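AvrRpt2 (Erwinia amylovora, PDB 6HQZ) is a type III secreted effector of the fire blight pathogen, a C70-family cysteine protease with a papain-like domain that probably cleaves proteins inside the host plant cell. Local coordinates at residues N81-G84 with N85-C88. Residues are numbered along the deposited sequence; the frame is centred on the assembly and turned at random.
Sequences NELG and NLLC
E82 and N85 join side chains one turn apart on helix 80-90. N85 ND2 gives a nearly straight hydrogen bond to E82 OE1 (3.0 Å, 171° at the hydrogen). OE1 sits almost in the plane of the N85 amide, while the carboxylate itself is turned perpendicular to that plane; ND2 meets the syn side of OE1 from 32° out of the carboxylate plane. Both side chains leave the helix with CG anti to the backbone N; a bend at chi2 (46°) then swings the E82 carboxylate forward along the helix. The other end of the N85 amide is held too, since OD1 accepts from NE of R89, which fixes the way round of the amide.

Four i to i+4 backbone bonds carry the helix through the same residues, from N85 N to N81 O through to C88 N on G84 O (2.9 Å).

The E82 carboxylate also makes van der Waals contact with L86, OE2 lying 3.5 Å from CG. Apolar contact is lighter: L83 CD2 and L86 CD1 approach only to 4.4 Å.

Across the dimer interface, C88 SG forms a disulfide with C88 of the second subunit. L83 faces I112 of strand 104-113 and L134 and F137 of helix 134-140; L86 and L87 meet I93 of strand 93-98, and L87 also L109, so this flank seats the helix on the antiparallel sheet.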
ATOM      1  N   ASN A  81      -3.642  -8.295   2.933  1.00 37.51           N
ATOM      2  CA  ASN A  81      -2.477  -7.418   2.781  1.00 39.78           C
ATOM      3  C   ASN A  81      -2.169  -7.111   1.313  1.00 38.34           C
ATOM      4  O   ASN A  81      -1.843  -5.980   0.972  1.00 37.74           O
ATOM      5  CB  ASN A  81      -1.220  -8.005   3.428  1.00 42.55           C
ATOM      6  CG  ASN A  81      -1.264  -7.973   4.935  1.00 45.52           C
ATOM      7  OD1 ASN A  81      -1.994  -7.195   5.545  1.00 47.31           O
ATOM      8  ND2 ASN A  81      -0.502  -8.832   5.540  1.00 47.02           N
ATOM      9  N   GLU A  82      -2.243  -8.118   0.444  1.00 38.15           N
ATOM     10  CA  GLU A  82      -1.901  -7.855  -0.954  1.00 37.81           C
ATOM     11  C   GLU A  82      -2.867  -6.911  -1.637  1.00 35.38           C
ATOM     12  O   GLU A  82      -2.446  -6.024  -2.358  1.00 35.55           O
ATOM     13  CB  GLU A  82      -1.750  -9.132  -1.795  1.00 40.51           C
ATOM     14  CG  GLU A  82      -1.254  -8.849  -3.215  1.00 41.62           C
ATOM     15  CD  GLU A  82      -0.048  -7.871  -3.375  1.00 46.20           C
ATOM     16  OE1 GLU A  82       0.941  -7.768  -2.525  1.00 49.48           O
ATOM     17  OE2 GLU A  82      -0.043  -7.239  -4.453  1.00 46.94           O
ATOM     18  N   LEU A  83      -4.156  -7.096  -1.433  1.00 32.76           N
ATOM     19  CA  LEU A  83      -5.106  -6.073  -1.944  1.00 31.74           C
ATOM     20  C   LEU A  83      -4.812  -4.632  -1.422  1.00 32.07           C
ATOM     21  O   LEU A  83      -4.918  -3.652  -2.152  1.00 31.56           O
ATOM     22  CB  LEU A  83      -6.527  -6.449  -1.622  1.00 29.51           C
ATOM     23  CG  LEU A  83      -7.008  -7.655  -2.470  1.00 28.88           C
ATOM     24  CD1 LEU A  83      -8.371  -8.127  -1.945  1.00 28.44           C
ATOM     25  CD2 LEU A  83      -7.049  -7.321  -3.951  1.00 27.75           C
ATOM     26  N   GLY A  84      -4.458  -4.531  -0.148  1.00 34.57           N
ATOM     27  CA  GLY A  84      -4.100  -3.237   0.449  1.00 35.09           C
ATOM     28  C   GLY A  84      -2.886  -2.622  -0.223  1.00 36.97           C
ATOM     29  O   GLY A  84      -2.859  -1.427  -0.571  1.00 35.86           O
ATOM     30  N   ASN A  85      -1.874  -3.460  -0.421  1.00 36.87           N
ATOM     31  CA  ASN A  85      -0.707  -3.022  -1.137  1.00 39.99           C
ATOM     32  C   ASN A  85      -1.132  -2.488  -2.520  1.00 37.84           C
ATOM     33  O   ASN A  85      -0.709  -1.415  -2.903  1.00 37.44           O
ATOM     34  CB  ASN A  85       0.248  -4.210  -1.224  1.00 41.94           C
ATOM     35  CG  ASN A  85       1.506  -3.931  -2.001  1.00 45.74           C
ATOM     36  OD1 ASN A  85       2.010  -2.795  -2.072  1.00 47.05           O
ATOM     37  ND2 ASN A  85       2.083  -5.018  -2.541  1.00 48.02           N
ATOM     38  N   LEU A  86      -1.976  -3.235  -3.247  1.00 34.97           N
ATOM     39  CA  LEU A  86      -2.423  -2.824  -4.582  1.00 34.34           C
ATOM     40  C   LEU A  86      -3.155  -1.481  -4.592  1.00 33.59           C
ATOM     41  O   LEU A  86      -2.878  -0.628  -5.439  1.00 34.96           O
ATOM     42  CB  LEU A  86      -3.305  -3.908  -5.234  1.00 32.98           C
ATOM     43  CG  LEU A  86      -2.489  -5.113  -5.756  1.00 33.96           C
ATOM     44  CD1 LEU A  86      -3.388  -6.271  -6.189  1.00 33.60           C
ATOM     45  CD2 LEU A  86      -1.577  -4.713  -6.915  1.00 35.52           C
ATOM     46  N   LEU A  87      -4.077  -1.299  -3.654  1.00 32.86           N
ATOM     47  CA  LEU A  87      -4.805  -0.004  -3.505  1.00 32.57           C
ATOM     48  C   LEU A  87      -3.890   1.173  -3.146  1.00 35.05           C
ATOM     49  O   LEU A  87      -4.037   2.306  -3.628  1.00 34.43           O
ATOM     50  CB  LEU A  87      -5.855  -0.165  -2.410  1.00 32.24           C
ATOM     51  CG  LEU A  87      -7.033  -1.074  -2.721  1.00 30.08           C
ATOM     52  CD1 LEU A  87      -7.762  -1.516  -1.475  1.00 29.71           C
ATOM     53  CD2 LEU A  87      -7.949  -0.375  -3.676  1.00 29.61           C
ATOM     54  N   CYS A  88      -2.923   0.879  -2.308  1.00 37.41           N
ATOM     55  CA  CYS A  88      -1.871   1.854  -1.930  1.00 39.87           C
ATOM     56  C   CYS A  88      -1.038   2.332  -3.141  1.00 40.90           C
ATOM     57  O   CYS A  88      -0.748   3.516  -3.254  1.00 41.42           O
ATOM     58  CB  CYS A  88      -0.980   1.226  -0.866  1.00 42.69           C
ATOM     59  SG  CYS A  88       0.267   2.346  -0.175  1.00 47.75           S
TER